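Local atomic coordinates of soluble lytic transglycosylase B3 (Pseudomonas aeruginosa, PDB entry 5ANZ), a protein that probably cleaves peptidoglycan as a lytic transglycosylase, taking part in turnover of the bacterial cell wall, and carries a bound calcium ion. Residues 77-82 with 152-157; 366-371 with 411-416; 397-400 with 404-407. All coordinates share one frame; numbering follows the deposited sequence. Where two conformers were deposited one is given.

The three contacts show how the chemistry of a contact follows its place in the fold. Contact 1, partly buried in the transglycosylase part, lays a lysine chain over the start of helix 80-87 without any bond between the segments. Contacts 2 and 3 lie within the putative peptidoglycan-binding domain, their centres about 13 Å apart, and contact 3 is nested inside the loop that contact 2 closes. Contact 2 is buried leucine packing between helices 362-374 and 411-417; contact 3, again only partly buried, fixes the connection between helices 388-401 and 411-417 by a bonded glutamine amide. L413 CD1 of contact 2 meets C397 SG of contact 3 at 4.2 Å.

Contact 1. Residues 77-82 with 152-157; sequences QPDPAV and GNKNVI
The carboxylate of D79 meets the chain of K154 at its OD2 end: the lysine methylenes come in obliquely past OD2, tilted above the carboxylate plane, with K154 CE 3.9 Å from D79 OD2, and the two side chains cross at about a right angle. On the same face, but at the other oxygen, the backbone N of A81 donates to D79 OD1 at 3.0 Å, approaching 47° out of the carboxylate plane. This is the capping bond of an N-cap residue, and it pins the carboxylate to the start of helix 80-87. D79 reaches it with CG anti to its own backbone N (chi1 -174°), which turns the carboxylate back over the first turn of the helix.

From D79 the lysine runs on across the same helix start. Its CE lies 4.0 Å from the methyl CB of A81, while V82 CG2 comes within 3.9 Å of K154 CD, the two chains sliding past each other in opposite directions. The far end of the lysine bends, chi4 being 62°, and its NZ finishes 5.2 Å from D79 OD2, too far for a salt bridge.

V82 and K154 both pack on S159 of helix 156-166. From the same helix, R158 bonds the carbonyl oxygens of Q77 and P78, and T162 OG1 bonds to the N of D79. K154 belongs to the short strand 154-155, paired antiparallel with 195-196.

The chemistry is therefore mixed. The aliphatic part of the lysine does the touching, and the acid is engaged by its own helix. Opposite charges at this spacing probably attract through space, but the segments share no hydrogen bond, so van der Waals packing, together with the neighbouring helix, sets their relation.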
# COMPACT_ATOMS: atom_id res chain seq x y z
N GLN A 77 9.40 -1.20 -27.78
CA GLN A 77 10.80 -1.53 -27.54
C GLN A 77 11.00 -1.48 -26.02
O GLN A 77 10.15 -0.96 -25.31
CB GLN A 77 11.74 -0.55 -28.24
CG GLN A 77 11.82 -0.69 -29.75
CD GLN A 77 12.52 -1.97 -30.18
OE1 GLN A 77 11.90 -2.87 -30.74
NE2 GLN A 77 13.82 -2.05 -29.91
N PRO A 78 12.14 -2.00 -25.52
CA PRO A 78 12.33 -1.88 -24.07
C PRO A 78 12.37 -0.42 -23.60
O PRO A 78 12.77 0.47 -24.35
CB PRO A 78 13.67 -2.57 -23.83
CG PRO A 78 13.78 -3.55 -24.96
CD PRO A 78 13.19 -2.83 -26.14
N ASP A 79 11.93 -0.19 -22.37
CA ASP A 79 11.94 1.13 -21.77
C ASP A 79 12.99 1.20 -20.64
O ASP A 79 12.79 0.63 -19.57
CB ASP A 79 10.56 1.48 -21.21
CG ASP A 79 10.49 2.90 -20.71
OD1 ASP A 79 11.57 3.55 -20.61
OD2 ASP A 79 9.37 3.37 -20.42
N PRO A 80 14.11 1.91 -20.87
CA PRO A 80 15.18 1.93 -19.87
C PRO A 80 14.73 2.54 -18.55
O PRO A 80 15.30 2.21 -17.50
CB PRO A 80 16.26 2.80 -20.53
CG PRO A 80 15.99 2.70 -21.99
CD PRO A 80 14.49 2.61 -22.11
N ALA A 81 13.73 3.41 -18.59
CA ALA A 81 13.18 4.02 -17.39
C ALA A 81 12.54 2.95 -16.51
O ALA A 81 12.63 3.01 -15.28
CB ALA A 81 12.15 5.09 -17.76
N VAL A 82 11.90 1.98 -17.14
CA VAL A 82 11.27 0.89 -16.41
C VAL A 82 12.36 -0.01 -15.80
O VAL A 82 12.25 -0.45 -14.65
CB VAL A 82 10.33 0.10 -17.35
CG1 VAL A 82 9.85 -1.17 -16.70
CG2 VAL A 82 9.15 0.97 -17.74
N GLY A 152 0.36 7.54 -14.18
CA GLY A 152 1.53 7.17 -14.93
C GLY A 152 1.29 7.59 -16.37
O GLY A 152 0.16 7.92 -16.76
N ASN A 153 2.37 7.62 -17.12
CA ASN A 153 2.33 7.93 -18.53
C ASN A 153 3.18 6.91 -19.23
O ASN A 153 3.98 7.25 -20.11
CB ASN A 153 2.82 9.36 -18.80
CG ASN A 153 4.25 9.57 -18.34
OD1 ASN A 153 4.69 9.00 -17.34
ND2 ASN A 153 4.99 10.39 -19.08
N LYS A 154 3.05 5.66 -18.80
CA LYS A 154 3.72 4.58 -19.47
C LYS A 154 2.73 3.56 -19.99
O LYS A 154 1.78 3.20 -19.31
CB LYS A 154 4.73 3.93 -18.52
CG LYS A 154 5.88 4.86 -18.14
CD LYS A 154 6.94 4.13 -17.32
CE LYS A 154 8.19 4.99 -17.13
NZ LYS A 154 7.90 6.23 -16.37
N ASN A 155 2.97 3.09 -21.21
CA ASN A 155 2.16 2.05 -21.79
C ASN A 155 2.40 0.73 -21.07
O ASN A 155 3.55 0.27 -20.95
CB ASN A 155 2.46 1.89 -23.27
CG ASN A 155 1.55 0.88 -23.92
OD1 ASN A 155 1.83 -0.32 -23.90
ND2 ASN A 155 0.41 1.35 -24.45
N VAL A 156 1.31 0.14 -20.57
CA VAL A 156 1.40 -1.05 -19.72
C VAL A 156 2.05 -2.21 -20.46
O VAL A 156 2.84 -2.96 -19.86
CB VAL A 156 -0.00 -1.46 -19.24
CG1 VAL A 156 0.01 -2.85 -18.59
CG2 VAL A 156 -0.51 -0.40 -18.25
N ILE A 157 1.75 -2.35 -21.76
CA ILE A 157 2.36 -3.46 -22.51
C ILE A 157 3.86 -3.26 -22.63
O ILE A 157 4.65 -4.19 -22.43
CB ILE A 157 1.75 -3.61 -23.91
CG1 ILE A 157 0.24 -3.85 -23.80
CG2 ILE A 157 2.46 -4.73 -24.68
CD1 ILE A 157 -0.16 -5.12 -23.06

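Contact 2. Residues 366-371 with 411-416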
# COMPACT_ATOMS: atom_id res chain seq x y z
N ILE A 366 21.10 -2.66 6.70
CA ILE A 366 21.90 -3.86 6.54
C ILE A 366 22.93 -3.94 7.65
O ILE A 366 23.14 -5.01 8.24
CB ILE A 366 22.60 -3.88 5.16
CG1 ILE A 366 21.56 -4.19 4.08
CG2 ILE A 366 23.74 -4.90 5.13
CD1 ILE A 366 21.99 -3.76 2.69
N GLU A 367 23.56 -2.81 7.94
CA GLU A 367 24.55 -2.76 9.00
C GLU A 367 23.90 -3.15 10.33
O GLU A 367 24.50 -3.88 11.12
CB GLU A 367 25.19 -1.38 9.11
CG GLU A 367 26.42 -1.35 10.00
CD GLU A 367 26.98 0.05 10.20
OE1 GLU A 367 26.46 1.00 9.58
OE2 GLU A 367 27.94 0.19 10.99
N LEU A 368 22.69 -2.65 10.56
CA LEU A 368 21.97 -2.94 11.80
C LEU A 368 21.76 -4.43 11.96
O LEU A 368 21.96 -4.99 13.05
CB LEU A 368 20.61 -2.23 11.82
CG LEU A 368 19.70 -2.68 12.97
CD1 LEU A 368 20.32 -2.31 14.30
CD2 LEU A 368 18.31 -2.07 12.83
N GLN A 369 21.35 -5.09 10.88
CA GLN A 369 21.09 -6.52 10.93
C GLN A 369 22.37 -7.29 11.21
O GLN A 369 22.36 -8.27 11.97
CB GLN A 369 20.44 -7.00 9.63
CG GLN A 369 18.95 -6.64 9.53
CD GLN A 369 18.38 -6.87 8.14
OE1 GLN A 369 19.08 -6.74 7.14
NE2 GLN A 369 17.09 -7.22 8.09
N ARG A 370 23.47 -6.85 10.61
CA ARG A 370 24.76 -7.52 10.83
C ARG A 370 25.26 -7.31 12.26
O ARG A 370 25.84 -8.22 12.87
CB ARG A 370 25.79 -7.03 9.81
CG ARG A 370 25.52 -7.49 8.38
CD ARG A 370 26.62 -7.02 7.43
NE ARG A 370 26.42 -7.50 6.07
CZ ARG A 370 26.84 -6.86 4.99
NH1 ARG A 370 27.48 -5.70 5.11
NH2 ARG A 370 26.62 -7.37 3.78
N GLN A 371 25.02 -6.12 12.81
CA GLN A 371 25.46 -5.81 14.17
C GLN A 371 24.63 -6.57 15.20
O GLN A 371 25.16 -7.03 16.22
CB GLN A 371 25.37 -4.31 14.44
CG GLN A 371 26.54 -3.51 13.87
CD GLN A 371 27.78 -3.66 14.71
OE1 GLN A 371 28.06 -2.84 15.59
NE2 GLN A 371 28.54 -4.72 14.45
N PRO A 411 19.11 5.61 14.37
CA PRO A 411 20.56 5.83 14.32
C PRO A 411 21.24 5.62 15.68
O PRO A 411 22.35 5.09 15.73
CB PRO A 411 20.66 7.28 13.88
CG PRO A 411 19.47 7.47 13.00
CD PRO A 411 18.37 6.64 13.61
N ALA A 412 20.57 6.01 16.77
CA ALA A 412 21.15 5.90 18.10
C ALA A 412 21.36 4.44 18.49
O ALA A 412 22.33 4.10 19.18
CB ALA A 412 20.27 6.60 19.12
N LEU A 413 20.45 3.56 18.06
CA LEU A 413 20.62 2.13 18.30
C LEU A 413 21.84 1.60 17.54
O LEU A 413 22.65 0.85 18.09
CB LEU A 413 19.38 1.35 17.87
CG LEU A 413 19.46 -0.17 17.97
CD1 LEU A 413 19.75 -0.60 19.41
CD2 LEU A 413 18.16 -0.79 17.47
N LEU A 414 21.96 2.00 16.28
CA LEU A 414 23.12 1.65 15.50
C LEU A 414 24.41 2.19 16.14
O LEU A 414 25.43 1.50 16.16
CB LEU A 414 22.97 2.17 14.07
CG LEU A 414 23.93 1.56 13.04
CD1 LEU A 414 23.79 0.04 13.04
CD2 LEU A 414 23.64 2.13 11.67
N ASP A 415 24.37 3.42 16.66
CA ASP A 415 25.55 4.02 17.30
C ASP A 415 25.95 3.28 18.57
O ASP A 415 27.13 3.13 18.88
CB ASP A 415 25.30 5.49 17.63
CG ASP A 415 25.27 6.37 16.40
OD1 ASP A 415 25.88 5.99 15.38
OD2 ASP A 415 24.64 7.45 16.46
N ARG A 416 24.95 2.84 19.34
CA ARG A 416 25.22 2.09 20.56
C ARG A 416 25.86 0.75 20.21
O ARG A 416 26.83 0.33 20.84
CB ARG A 416 23.93 1.88 21.36
CG ARG A 416 24.10 1.00 22.58
CD ARG A 416 25.01 1.63 23.62
NE ARG A 416 24.45 1.53 24.96
CZ ARG A 416 24.56 0.46 25.74
NH1 ARG A 416 25.20 -0.62 25.30
NH2 ARG A 416 24.01 0.45 26.95
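L414 and L368 carry most of this helix-to-helix contact, with L413 as the third partner. Helices 362-374 and 411-417 run broadly the same way, their short segments crossing at 43° with axes 10.2 Å apart, and L414 bridges the gap between them. It sends its two methyls to different neighbours. CD1 presses on the backbone of the other helix, 3.7 Å from L368 CA, and also lies 4.1 Å from L368 CB. CD2 turns toward the end of the glutamate one residue earlier, 3.7 Å from E367 OE1, the two side chains crossing at about a right angle. The leucine thus straddles the root of one side chain and the tip of another. With CG anti to the backbone N (chi1 -164°), its isopropyl end is carried over to the opposite helix although the bond leaving its CA does not aim straight there.

Toward L413, L368 uses its branch end. Its CD1 lies 4.1 Å from L413 CD2, the two leucines meeting crosswise. Both also rest on I394 of helix 388-401, so the pair sits where all three helices of the putative peptidoglycan-binding domain come together. L368 touches P409 and L417 as well, and L413 reaches F401.

E367 is the polar exception at the edge of this apolar seam. Its extended chain passes across L414, while its OE2 forms a salt bridge with R418, just beyond helix 411-417, so the carboxylate has a charged partner for one oxygen as the other faces a methyl.

No hydrogen bond links the segments. Cohesion here comes from buried leucine packing, and charge enters at the edge, where E367 and R418 pair and helix 362-374 is tied to the chain that follows helix 411-417.

Contact 3. Residues 397-400 with 404-407; sequences CQQE and PADG
An inverse gamma turn centred on A405, in the loop between helices 388-401 and 411-417, is held against the first of these helices by the amide of one glutamine. Q398 reaches out from the helix with its chain extended beyond CG and places both ends of its amide on the loop. Q398 OE1 accepts from the backbone N of G407 at 2.9 Å, with an N-H...O angle of 157°; the donor lies in the carbonyl plane, on a lone pair. Q398 NE2 donates to D406 OD1, also at 2.9 Å, on the syn side and tilted out of the carboxylate plane. Amide and carboxylate are themselves turned 47° from each other.

A third approach comes over the face of the same amide: the carbonyl oxygen of P404 stands directly above it, 3.4 Å from Q398 CD. That oxygen also receives the weak bond from D406 N that closes the gamma turn. Beside it A405 offers its methyl to the neighbouring glutamine, with A405 CB 3.7 Å from Q399 CG.

D406 needs its side chain folded back to meet the amide. With chi1 at 58°, CG sits between the backbone N and the carbonyl carbon, and the carboxylate returns toward the helix. Its OD1 accepts a second hydrogen bond, from Y408 N. Its OD2 takes one from H309 N, and P404 packs on Y265 and H309, so the loop also leans on residues from earlier in the chain. G407 takes a positive phi, a setting easy for glycine.

The amide thus has an acceptor bond at one end and a donor bond at the other. Two such bonds fix its rotation and give each polar atom of the buried amide one partner, tying the loop to its helix.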
# COMPACT_ATOMS: atom_id res chain seq x y z
N CYS A 397 17.61 -6.63 21.70
CA CYS A 397 18.75 -5.76 21.88
C CYS A 397 18.39 -4.54 22.72
O CYS A 397 19.15 -4.12 23.59
CB CYS A 397 19.30 -5.33 20.52
SG CYS A 397 20.88 -4.48 20.61
N GLN A 398 17.21 -3.97 22.46
CA GLN A 398 16.74 -2.83 23.24
C GLN A 398 16.64 -3.20 24.72
O GLN A 398 17.08 -2.45 25.59
CB GLN A 398 15.40 -2.32 22.70
CG GLN A 398 15.52 -1.68 21.32
CD GLN A 398 14.18 -1.35 20.71
OE1 GLN A 398 13.26 -2.17 20.72
NE2 GLN A 398 14.06 -0.15 20.15
N GLN A 399 16.09 -4.37 24.99
CA GLN A 399 15.97 -4.85 26.36
C GLN A 399 17.34 -5.05 27.01
O GLN A 399 17.52 -4.77 28.19
CB GLN A 399 15.15 -6.15 26.40
CG GLN A 399 13.67 -5.92 26.14
CD GLN A 399 12.92 -7.17 25.73
OE1 GLN A 399 13.45 -8.03 25.02
NE2 GLN A 399 11.67 -7.28 26.17
N GLU A 400 18.31 -5.51 26.22
CA GLU A 400 19.67 -5.68 26.73
C GLU A 400 20.26 -4.35 27.19
O GLU A 400 20.99 -4.28 28.18
CB GLU A 400 20.57 -6.32 25.67
CG GLU A 400 21.96 -6.64 26.19
CD GLU A 400 22.80 -7.41 25.19
OE1 GLU A 400 22.37 -7.56 24.03
OE2 GLU A 400 23.91 -7.87 25.57
N PRO A 404 13.14 0.93 26.02
CA PRO A 404 11.81 0.41 25.68
C PRO A 404 11.89 -0.47 24.44
O PRO A 404 12.55 -0.09 23.46
CB PRO A 404 10.99 1.68 25.43
CG PRO A 404 11.71 2.75 26.19
CD PRO A 404 13.16 2.40 26.06
N ALA A 405 11.24 -1.63 24.48
CA ALA A 405 11.37 -2.60 23.40
C ALA A 405 10.30 -2.42 22.32
O ALA A 405 9.42 -3.27 22.18
CB ALA A 405 11.32 -4.02 23.97
N ASP A 406 10.38 -1.33 21.57
CA ASP A 406 9.34 -1.05 20.58
C ASP A 406 9.65 -1.64 19.20
O ASP A 406 8.82 -1.58 18.29
CB ASP A 406 9.10 0.47 20.47
CG ASP A 406 10.35 1.25 20.07
OD1 ASP A 406 11.35 0.64 19.64
OD2 ASP A 406 10.32 2.51 20.19
N GLY A 407 10.84 -2.21 19.04
CA GLY A 407 11.21 -2.81 17.77
C GLY A 407 11.47 -1.80 16.67
O GLY A 407 11.61 -2.17 15.51